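Local coordinates for protein adenine Deaminase (Enterococcus faecalis, PDB 2ICS) that binds two zinc ions and adenine in a TIM-barrel amidohydrolase active site, and deacetylates acetyl-(R)-mandelate in vitro, though with very low efficiency, at residues A[7-12]-A[329-334]; A[77-82]-A[362-367]; A[171-176]-A[183-188]; A[198-203]-A[207-212]. One frame throughout, in Å; residues are numbered along the deposited sequence.

Contact 1. Residues A[7-12]-A[329-334]; sequences LLIKNG and ADLTIF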
# COMPACT_ATOMS: atom_id res chain seq x y z
N LEU A 7 25.17 6.59 10.57
CA LEU A 7 25.25 5.55 9.56
C LEU A 7 25.55 6.12 8.19
O LEU A 7 25.07 7.20 7.83
CB LEU A 7 23.94 4.76 9.51
CG LEU A 7 23.93 3.56 8.56
CD1 LEU A 7 24.97 2.55 9.01
CD2 LEU A 7 22.54 2.92 8.55
N LEU A 8 26.34 5.39 7.42
CA LEU A 8 26.71 5.82 6.09
C LEU A 8 26.63 4.61 5.16
O LEU A 8 27.17 3.55 5.46
CB LEU A 8 28.13 6.38 6.12
CG LEU A 8 28.63 7.12 4.88
CD1 LEU A 8 27.67 8.26 4.53
CD2 LEU A 8 30.04 7.65 5.14
N ILE A 9 25.94 4.79 4.04
CA ILE A 9 25.77 3.72 3.06
C ILE A 9 26.45 4.12 1.76
O ILE A 9 26.10 5.13 1.15
CB ILE A 9 24.27 3.46 2.83
CG1 ILE A 9 23.59 3.19 4.18
CG2 ILE A 9 24.06 2.29 1.90
CD1 ILE A 9 22.10 3.36 4.16
N LYS A 10 27.43 3.32 1.34
CA LYS A 10 28.20 3.62 0.14
C LYS A 10 28.03 2.62 -0.99
O LYS A 10 27.57 1.50 -0.79
CB LYS A 10 29.69 3.68 0.50
CG LYS A 10 29.98 4.25 1.88
CD LYS A 10 30.33 5.73 1.84
CE LYS A 10 31.69 5.96 1.19
NZ LYS A 10 32.09 7.40 1.27
N ASN A 11 28.42 3.06 -2.19
CA ASN A 11 28.38 2.25 -3.40
C ASN A 11 26.99 1.87 -3.89
O ASN A 11 26.83 0.92 -4.66
CB ASN A 11 29.23 0.99 -3.21
CG ASN A 11 30.05 0.66 -4.43
OD1 ASN A 11 30.68 1.54 -5.03
ND2 ASN A 11 30.07 -0.62 -4.81
N GLY A 12 25.98 2.62 -3.47
CA GLY A 12 24.63 2.33 -3.90
C GLY A 12 24.31 2.93 -5.26
O GLY A 12 25.06 3.73 -5.80
N ALA A 329 14.97 8.10 8.16
CA ALA A 329 15.95 7.19 7.59
C ALA A 329 15.40 5.78 7.38
O ALA A 329 15.73 4.85 8.12
CB ALA A 329 17.21 7.15 8.46
N ASP A 330 14.54 5.63 6.38
CA ASP A 330 13.97 4.34 6.02
C ASP A 330 14.44 4.08 4.60
O ASP A 330 14.22 4.90 3.71
CB ASP A 330 12.44 4.36 6.04
CG ASP A 330 11.87 4.58 7.43
OD1 ASP A 330 12.60 4.36 8.43
OD2 ASP A 330 10.69 4.96 7.52
N LEU A 331 15.08 2.94 4.38
CA LEU A 331 15.58 2.60 3.06
C LEU A 331 15.47 1.11 2.78
O LEU A 331 15.46 0.29 3.69
CB LEU A 331 17.06 2.98 2.91
CG LEU A 331 17.52 4.43 3.05
CD1 LEU A 331 17.48 4.87 4.51
CD2 LEU A 331 18.93 4.54 2.51
N THR A 332 15.38 0.78 1.50
CA THR A 332 15.31 -0.60 1.09
C THR A 332 16.46 -0.78 0.12
O THR A 332 16.63 0.02 -0.81
CB THR A 332 13.97 -0.93 0.40
OG1 THR A 332 12.89 -0.66 1.31
CG2 THR A 332 13.92 -2.40 -0.01
N ILE A 333 17.27 -1.80 0.37
CA ILE A 333 18.43 -2.11 -0.45
C ILE A 333 18.11 -3.44 -1.11
O ILE A 333 17.77 -4.42 -0.43
CB ILE A 333 19.68 -2.18 0.44
CG1 ILE A 333 19.82 -0.85 1.21
CG2 ILE A 333 20.92 -2.42 -0.40
CD1 ILE A 333 21.02 -0.77 2.12
N PHE A 334 18.22 -3.48 -2.43
CA PHE A 334 17.84 -4.68 -3.17
C PHE A 334 18.60 -4.92 -4.46
O PHE A 334 19.43 -4.11 -4.88
CB PHE A 334 16.36 -4.57 -3.50
CG PHE A 334 16.02 -3.32 -4.28
CD1 PHE A 334 16.03 -3.33 -5.67
CD2 PHE A 334 15.75 -2.12 -3.61
CE1 PHE A 334 15.78 -2.16 -6.39
CE2 PHE A 334 15.51 -0.95 -4.33
CZ PHE A 334 15.52 -0.96 -5.72

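Contact 2. Residues A[77-82]-A[362-367]; sequences IGVKKG and TIIGGQ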
# COMPACT_ATOMS: atom_id res chain seq x y z
N ILE A 77 5.38 -9.21 7.06
CA ILE A 77 4.97 -8.57 5.81
C ILE A 77 5.71 -7.25 5.64
O ILE A 77 5.61 -6.60 4.60
CB ILE A 77 3.46 -8.23 5.80
CG1 ILE A 77 3.16 -7.26 6.94
CG2 ILE A 77 2.64 -9.50 5.93
CD1 ILE A 77 1.77 -6.69 6.92
N GLY A 78 6.44 -6.86 6.68
CA GLY A 78 7.17 -5.61 6.63
C GLY A 78 8.67 -5.75 6.48
O GLY A 78 9.16 -6.18 5.44
N VAL A 79 9.39 -5.40 7.54
CA VAL A 79 10.84 -5.45 7.53
C VAL A 79 11.43 -6.69 6.87
O VAL A 79 12.39 -6.58 6.11
CB VAL A 79 11.39 -5.30 8.97
CG1 VAL A 79 10.86 -6.41 9.86
CG2 VAL A 79 12.92 -5.29 8.96
N LYS A 80 10.87 -7.86 7.13
CA LYS A 80 11.40 -9.08 6.54
C LYS A 80 11.20 -9.20 5.03
O LYS A 80 11.74 -10.10 4.39
CB LYS A 80 10.81 -10.31 7.25
CG LYS A 80 11.13 -10.35 8.75
CD LYS A 80 10.64 -11.65 9.39
CE LYS A 80 10.81 -11.64 10.91
NZ LYS A 80 12.24 -11.58 11.35
N LYS A 81 10.42 -8.28 4.45
CA LYS A 81 10.17 -8.31 3.01
C LYS A 81 10.65 -7.01 2.36
O LYS A 81 10.26 -6.68 1.23
CB LYS A 81 8.67 -8.51 2.76
CG LYS A 81 8.12 -9.81 3.34
CD LYS A 81 8.82 -11.03 2.72
CE LYS A 81 8.32 -12.34 3.31
NZ LYS A 81 6.87 -12.54 3.10
N GLY A 82 11.49 -6.29 3.08
CA GLY A 82 12.03 -5.04 2.56
C GLY A 82 11.06 -3.88 2.63
O GLY A 82 11.31 -2.82 2.06
N THR A 362 17.35 -3.93 4.83
CA THR A 362 16.27 -3.01 5.09
C THR A 362 16.62 -2.15 6.28
O THR A 362 16.95 -2.65 7.36
CB THR A 362 14.95 -3.77 5.36
OG1 THR A 362 14.67 -4.65 4.26
CG2 THR A 362 13.79 -2.80 5.52
N ILE A 363 16.58 -0.84 6.09
CA ILE A 363 16.90 0.10 7.15
C ILE A 363 15.63 0.81 7.59
O ILE A 363 14.87 1.30 6.76
CB ILE A 363 17.92 1.15 6.67
CG1 ILE A 363 19.18 0.45 6.17
CG2 ILE A 363 18.25 2.11 7.81
CD1 ILE A 363 20.22 1.38 5.63
N ILE A 364 15.43 0.85 8.90
CA ILE A 364 14.25 1.48 9.47
C ILE A 364 14.66 2.42 10.60
O ILE A 364 15.28 2.00 11.57
CB ILE A 364 13.29 0.42 10.05
CG1 ILE A 364 12.91 -0.59 8.97
CG2 ILE A 364 12.06 1.11 10.63
CD1 ILE A 364 11.90 -1.64 9.41
N GLY A 365 14.30 3.69 10.45
CA GLY A 365 14.64 4.69 11.44
C GLY A 365 16.12 4.70 11.75
O GLY A 365 16.53 5.00 12.86
N GLY A 366 16.93 4.34 10.75
CA GLY A 366 18.36 4.32 10.96
C GLY A 366 18.91 2.98 11.41
O GLY A 366 20.13 2.80 11.44
N GLN A 367 18.03 2.05 11.76
CA GLN A 367 18.46 0.72 12.19
C GLN A 367 18.55 -0.20 10.98
O GLN A 367 17.72 -0.13 10.08
CB GLN A 367 17.48 0.13 13.21
CG GLN A 367 17.34 0.94 14.49
CD GLN A 367 18.67 1.15 15.19
OE1 GLN A 367 19.38 0.19 15.51
NE2 GLN A 367 19.01 2.41 15.44

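Contact 3. Residues A[171-176]-A[183-188]; sequences ELAKQI and IPLMVH. With ZN (zinc ion), chain C; ADE (adenine), chain D.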
# COMPACT_ATOMS: atom_id res chain seq x y z
N GLU A 171 -21.53 7.54 1.57
CA GLU A 171 -21.91 8.92 1.84
C GLU A 171 -21.48 9.26 3.26
O GLU A 171 -20.98 10.35 3.51
CB GLU A 171 -23.43 9.11 1.73
CG GLU A 171 -24.00 8.99 0.34
CD GLU A 171 -25.45 9.42 0.29
OE1 GLU A 171 -25.73 10.60 0.59
OE2 GLU A 171 -26.31 8.57 -0.02
N LEU A 172 -21.69 8.33 4.18
CA LEU A 172 -21.31 8.51 5.57
C LEU A 172 -19.79 8.66 5.64
O LEU A 172 -19.27 9.45 6.43
CB LEU A 172 -21.75 7.32 6.42
CG LEU A 172 -23.25 7.09 6.63
CD1 LEU A 172 -23.45 5.84 7.47
CD2 LEU A 172 -23.88 8.30 7.32
N ALA A 173 -19.08 7.89 4.82
CA ALA A 173 -17.62 7.95 4.79
C ALA A 173 -17.17 9.34 4.36
O ALA A 173 -16.27 9.93 4.96
CB ALA A 173 -17.06 6.88 3.85
N LYS A 174 -17.79 9.88 3.31
CA LYS A 174 -17.44 11.21 2.84
C LYS A 174 -17.76 12.28 3.89
O LYS A 174 -17.03 13.27 4.02
CB LYS A 174 -18.17 11.51 1.53
CG LYS A 174 -17.72 10.64 0.36
CD LYS A 174 -16.25 10.89 0.01
CE LYS A 174 -16.04 12.27 -0.62
NZ LYS A 174 -14.60 12.58 -0.85
N GLN A 175 -18.84 12.08 4.64
CA GLN A 175 -19.24 13.03 5.68
C GLN A 175 -18.19 13.01 6.79
O GLN A 175 -17.73 14.06 7.25
CB GLN A 175 -20.60 12.64 6.25
CG GLN A 175 -21.04 13.46 7.45
CD GLN A 175 -22.26 12.87 8.14
OE1 GLN A 175 -23.29 12.66 7.51
NE2 GLN A 175 -22.14 12.60 9.44
N ILE A 176 -17.81 11.80 7.21
CA ILE A 176 -16.81 11.61 8.24
C ILE A 176 -15.49 12.24 7.80
O ILE A 176 -14.73 12.75 8.64
CB ILE A 176 -16.57 10.11 8.50
CG1 ILE A 176 -17.85 9.48 9.06
CG2 ILE A 176 -15.39 9.92 9.46
CD1 ILE A 176 -17.79 7.99 9.20
N ILE A 183 -9.44 14.01 5.98
CA ILE A 183 -8.52 12.91 6.17
C ILE A 183 -8.67 11.95 4.99
O ILE A 183 -9.75 11.79 4.44
CB ILE A 183 -8.81 12.19 7.51
CG1 ILE A 183 -7.72 11.16 7.80
CG2 ILE A 183 -10.19 11.56 7.48
CD1 ILE A 183 -7.68 10.72 9.25
N PRO A 184 -7.56 11.31 4.56
CA PRO A 184 -7.62 10.38 3.43
C PRO A 184 -8.63 9.25 3.60
O PRO A 184 -8.79 8.70 4.69
CB PRO A 184 -6.19 9.87 3.33
CG PRO A 184 -5.39 11.07 3.76
CD PRO A 184 -6.17 11.54 4.98
N LEU A 185 -9.29 8.91 2.51
CA LEU A 185 -10.28 7.85 2.49
C LEU A 185 -9.90 6.77 1.48
O LEU A 185 -9.60 7.09 0.33
CB LEU A 185 -11.66 8.42 2.10
CG LEU A 185 -12.70 7.41 1.62
CD1 LEU A 185 -13.16 6.53 2.77
CD2 LEU A 185 -13.89 8.14 1.02
N MSE A 186 -9.89 5.51 1.90
CA MSE A 186 -9.60 4.41 0.98
C MSE A 186 -10.91 3.67 0.71
O MSE A 186 -11.62 3.31 1.65
CB MSE A 186 -8.58 3.43 1.56
CG MSE A 186 -8.32 2.25 0.62
SE MSE A 186 -6.98 0.97 1.17
CE MSE A 186 -5.41 1.90 0.52
N VAL A 187 -11.22 3.44 -0.55
CA VAL A 187 -12.45 2.75 -0.92
C VAL A 187 -12.18 1.41 -1.59
O VAL A 187 -11.49 1.33 -2.60
CB VAL A 187 -13.33 3.61 -1.87
CG1 VAL A 187 -14.61 2.86 -2.24
CG2 VAL A 187 -13.69 4.92 -1.18
N HIS A 188 -12.74 0.37 -1.01
CA HIS A 188 -12.61 -0.98 -1.54
C HIS A 188 -13.81 -1.23 -2.43
O HIS A 188 -14.94 -0.83 -2.10
CB HIS A 188 -12.52 -1.97 -0.35
CG HIS A 188 -13.28 -3.25 -0.52
ND1 HIS A 188 -12.74 -4.45 -0.13
CD2 HIS A 188 -14.56 -3.45 -0.94
CE1 HIS A 188 -13.69 -5.35 -0.31
NE2 HIS A 188 -14.81 -4.79 -0.80
ZN ZN C . -10.77 -5.12 0.30
N9 ADE D . -14.92 -10.39 -0.05
C8 ADE D . -14.91 -9.41 -1.00
N7 ADE D . -13.90 -8.60 -0.81
C5 ADE D . -13.19 -9.02 0.27
C6 ADE D . -12.02 -8.57 0.95
N6 ADE D . -11.34 -7.45 0.52
N1 ADE D . -11.59 -9.27 2.04
C2 ADE D . -12.24 -10.36 2.48
N3 ADE D . -13.34 -10.81 1.87
C4 ADE D . -13.84 -10.19 0.78
O HOH W 1 -8.85 -6.15 0.79

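Contact 4. Residues A[198-203]-A[207-212]; sequences EILALM and DVLTHC. With ZN (zinc ion), chain C.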
# COMPACT_ATOMS: atom_id res chain seq x y z
N GLU A 198 -21.67 4.38 -9.46
CA GLU A 198 -22.27 5.08 -8.34
C GLU A 198 -21.20 5.38 -7.29
O GLU A 198 -21.23 6.41 -6.63
CB GLU A 198 -23.38 4.20 -7.73
CG GLU A 198 -24.32 4.91 -6.78
CD GLU A 198 -25.46 4.01 -6.30
OE1 GLU A 198 -26.34 4.51 -5.57
OE2 GLU A 198 -25.47 2.81 -6.66
N ILE A 199 -20.25 4.47 -7.15
CA ILE A 199 -19.15 4.62 -6.21
C ILE A 199 -18.16 5.69 -6.67
O ILE A 199 -17.79 6.59 -5.92
CB ILE A 199 -18.38 3.29 -6.04
CG1 ILE A 199 -19.28 2.25 -5.39
CG2 ILE A 199 -17.13 3.51 -5.21
CD1 ILE A 199 -18.65 0.88 -5.26
N LEU A 200 -17.74 5.57 -7.93
CA LEU A 200 -16.79 6.51 -8.51
C LEU A 200 -17.35 7.92 -8.55
O LEU A 200 -16.60 8.89 -8.42
CB LEU A 200 -16.40 6.05 -9.92
CG LEU A 200 -15.57 4.77 -10.02
CD1 LEU A 200 -15.40 4.38 -11.48
CD2 LEU A 200 -14.21 4.98 -9.39
N ALA A 201 -18.66 8.03 -8.73
CA ALA A 201 -19.32 9.33 -8.79
C ALA A 201 -19.19 10.12 -7.49
O ALA A 201 -19.11 11.35 -7.51
CB ALA A 201 -20.79 9.15 -9.14
N LEU A 202 -19.15 9.42 -6.36
CA LEU A 202 -19.04 10.10 -5.07
C LEU A 202 -17.61 10.37 -4.62
O LEU A 202 -17.38 11.19 -3.73
CB LEU A 202 -19.78 9.29 -3.99
CG LEU A 202 -21.31 9.42 -3.95
CD1 LEU A 202 -21.92 8.89 -5.24
CD2 LEU A 202 -21.83 8.65 -2.75
N MSE A 203 -16.65 9.69 -5.23
CA MSE A 203 -15.25 9.89 -4.86
C MSE A 203 -14.64 11.12 -5.54
O MSE A 203 -15.03 11.48 -6.65
CB MSE A 203 -14.44 8.64 -5.20
CG MSE A 203 -14.89 7.41 -4.42
SE MSE A 203 -13.85 5.83 -4.81
CE MSE A 203 -14.76 5.26 -6.38
N ASP A 207 -9.10 10.67 -3.06
CA ASP A 207 -9.71 9.47 -2.50
C ASP A 207 -9.00 8.30 -3.17
O ASP A 207 -8.77 8.32 -4.38
CB ASP A 207 -11.21 9.42 -2.79
CG ASP A 207 -12.00 10.47 -2.00
OD1 ASP A 207 -11.59 10.80 -0.87
OD2 ASP A 207 -13.05 10.94 -2.51
N VAL A 208 -8.67 7.29 -2.38
CA VAL A 208 -7.96 6.13 -2.90
C VAL A 208 -8.88 4.97 -3.23
O VAL A 208 -9.60 4.46 -2.37
CB VAL A 208 -6.88 5.66 -1.89
CG1 VAL A 208 -6.07 4.52 -2.48
CG2 VAL A 208 -5.96 6.83 -1.51
N LEU A 209 -8.86 4.56 -4.50
CA LEU A 209 -9.66 3.44 -4.97
C LEU A 209 -8.77 2.21 -4.96
O LEU A 209 -7.90 2.08 -5.82
CB LEU A 209 -10.13 3.72 -6.40
CG LEU A 209 -10.95 2.62 -7.08
CD1 LEU A 209 -12.35 2.64 -6.50
CD2 LEU A 209 -10.99 2.82 -8.59
N THR A 210 -8.96 1.31 -4.00
CA THR A 210 -8.12 0.11 -3.96
C THR A 210 -8.80 -1.04 -4.71
O THR A 210 -10.01 -0.99 -4.98
CB THR A 210 -7.76 -0.25 -2.48
OG1 THR A 210 -6.65 -1.16 -2.46
CG2 THR A 210 -8.95 -0.86 -1.76
N HIS A 211 -8.02 -2.06 -5.08
CA HIS A 211 -8.52 -3.19 -5.87
C HIS A 211 -8.87 -2.69 -7.27
O HIS A 211 -9.71 -3.26 -7.96
CB HIS A 211 -9.79 -3.80 -5.25
CG HIS A 211 -9.62 -4.25 -3.83
ND1 HIS A 211 -8.48 -4.83 -3.33
CD2 HIS A 211 -10.52 -4.25 -2.81
CE1 HIS A 211 -8.71 -5.16 -2.06
NE2 HIS A 211 -9.93 -4.83 -1.70
N CYS A 212 -8.21 -1.61 -7.68
CA CYS A 212 -8.49 -0.98 -8.97
C CYS A 212 -8.51 -1.88 -10.20
O CYS A 212 -9.29 -1.64 -11.12
CB CYS A 212 -7.52 0.19 -9.20
SG CYS A 212 -5.78 -0.25 -9.42
ZN ZN C . -10.77 -5.12 0.30
O HOH W 1 -8.85 -6.15 0.79

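Contact 1. Residues A[7-12]-A[329-334]
The strand carrying Ile9 runs in the same general sense as the one carrying Leu331 and Ile333, but the two belong to different sheets and lie face to face, with Ile9 CA 10.3 Å from Leu331 CA and 10.0 Å from Ile333 CA. This is the layered packing of the small β domain that accompanies the amidohydrolase barrel, built here from N-terminal strands and from the chain's last segments. The spacing is too wide for the backbones to pair, so these two segments meet through aliphatic side chains. Ile9 does the bridging with both of its branches. Its longer arm, set beside the backbone N (chi1 -55°), reaches straight across and meets Leu331 tip to tip, CD1 to CD2 at 3.8 Å. The shorter branch, CG2, serves the next inward-pointing residue along the opposing strand, Ile333, in a looser touch. All three residues are buried, and Ile363 of the adjoining strand 350-364 also packs on Ile9, while Leu46 covers both Ile9 and Ile333. At its backbone, Ile9 pairs with Ile22 in the N-terminal sheet; between Leu331 and Ile333, the hydroxyl oxygen of Thr332 accepts a hydrogen bond from Trp56 N and is also bonded to Gly82 O. The wider side of the Ile9 contact is the one where its CG2 stands 4.3 Å from Ile333 CD1.

Contact 2. Residues A[77-82]-A[362-367]
Val79 and Ile364 form the greasy half of this contact and Thr362 with Gly82 the close-set half. The two aliphatic side chains cross at about a right angle, and the end of Ile364 lies against the flank of Val79: CD1 is 3.7 Å from Val79 CB and 3.8 Å from Val79 CG2. Beside them, Thr362 turns its hydroxyl back beside its own backbone N (chi1 -56°), which brings OG1 to 3.2 Å from Gly82 CA. Gly82 adopts positive phi here (77°), a conformation that favours glycine. The same OG1 has a weak hydrogen bond to Asn371 O, whereas Val79 O, at 3.5 Å from OG1, accepts instead from Gly82 N in the tight bend of 77-82. Away from this buried patch the two segments no longer touch and exposure rises. Lys80 and Lys81 set out away from the strand, Lys80 exposed and Lys81 partly so, and past Ile364 the chain swings round a type I' turn, its two glycines partly exposed and Gln367 more so. That turn is closed by paired backbone bonds, Ile364 N to Gln367 O and Gln367 N to Ile364 O, each 2.8 Å, and makes a β-hairpin of strands 350-364 and 367-370. The hairpin thus faces the loop that leads from helix 74-77 into barrel strand 83-89, with Tyr369 touching both Val79 and Ile364 and Thr84 lying against Thr362 and Ile364.

Contact 3. Residues A[171-176]-A[183-188]
Leu185 meets the helix with both of its methyls, one for each of two consecutive helical residues. CD1 faces the methyl of Ala173, 4.1 Å from its CB, and CD2 touches the aliphatic chain of Lys174, 3.8 Å from its CD. Leucine and lysine cross at about a right angle. The lysine's CB starts off pointing away from the strand, and the bends at chi2 (-64°) and chi3 (-70°) fold the chain back so that its middle lies across Leu185. Its ammonium end continues beyond, to a hydrogen bond with Gln177 OE1 and a salt bridge with Glu204. This is packing of the TIM-barrel kind, with helix 168-178 laid on the outside of the barrel wall and leading through a short connection into strand 186-189. Leu185, just ahead of the strand, points outward to that helix, and its backbone already pairs with Val208 of the next strand. Three residues further on, the same segment delivers His188 into the active site. There ND1 binds a zinc ion at 2.1 Å, in company with water 1 and with N6 of adenine, which is 2.4 Å from the zinc. His211 and the carboxylated Lys154, through its carbamate, complete the ligands. Adenine sits by the edge of the His188 ring, N6 lying 3.3 Å from His188 CE1. On the side of the ring away from the zinc, NE2 is hydrogen-bonded to Ser158 OG, a second-shell bond that probably helps fix how the imidazole is rotated about its attachment.

Contact 4. Residues A[198-203]-A[207-212]
Asp207 OD2, which lies over the backbone of Met203 at 3.4 Å from its CA, is gripped by the Glu204 amide N and, in a salt bridge, by Lys174 NZ. The carboxylate thereby spans the short turn that ends helix 196-202 and opens strand 208-210, the second half of a β-α-β unit of the TIM barrel. Its other oxygen, OD1, accepts from Gln177 NE2, so this buried group is held at both oxygens, and the positive lysine would be expected to favour its charged form. Further along, Leu209 points at the helix and takes two side chains crosswise, each at about a right angle. Met203, a selenomethionine, runs extended until chi3 (-84°), where it bends and lays CE 3.6 Å from Leu209 CD1, with SE at 3.9 Å from the same methyl. The second methyl of Leu209, CD2, meets Leu200 CD2 at 4.0 Å; the leucine of the helix sets out to one side of the strand and turns only its end inward. Past the strand, the chain takes His211 into the metal site. Thr210 CG2 lies over the centre of one face of that ring, 3.9 Å above its plane, and ND1 is hydrogen-bonded to Gly245 O. The two together probably limit the rotation of the imidazole, whose NE2 binds the zinc ion at 2.2 Å, while water 1 lies at the ring's edge, in plane.

In the fold
The four contacts fall into two pairs on opposite sides of the chain's centre. Contacts 1 and 2, centres 11 Å apart, share the neighbouring strands 331-344 and 350-364, and polar bonds tie them together, Thr332 OG1 to Gly82 O and Asp330 OD1 to Gly365 N. Their segments alternate along the chain, so the N-terminal and C-terminal strands of the small β domain are interlocked with the barrel at its 77-82 loop. Contacts 3 and 4, centres 10 Å apart, follow in series inside the loops that contacts 1 and 2 close. Their strands, 186-189 and 208-210, lie side by side in the barrel and carry two histidines to one zinc ion. Their centres lie about 30 to 36 Å from those of contacts 1 and 2.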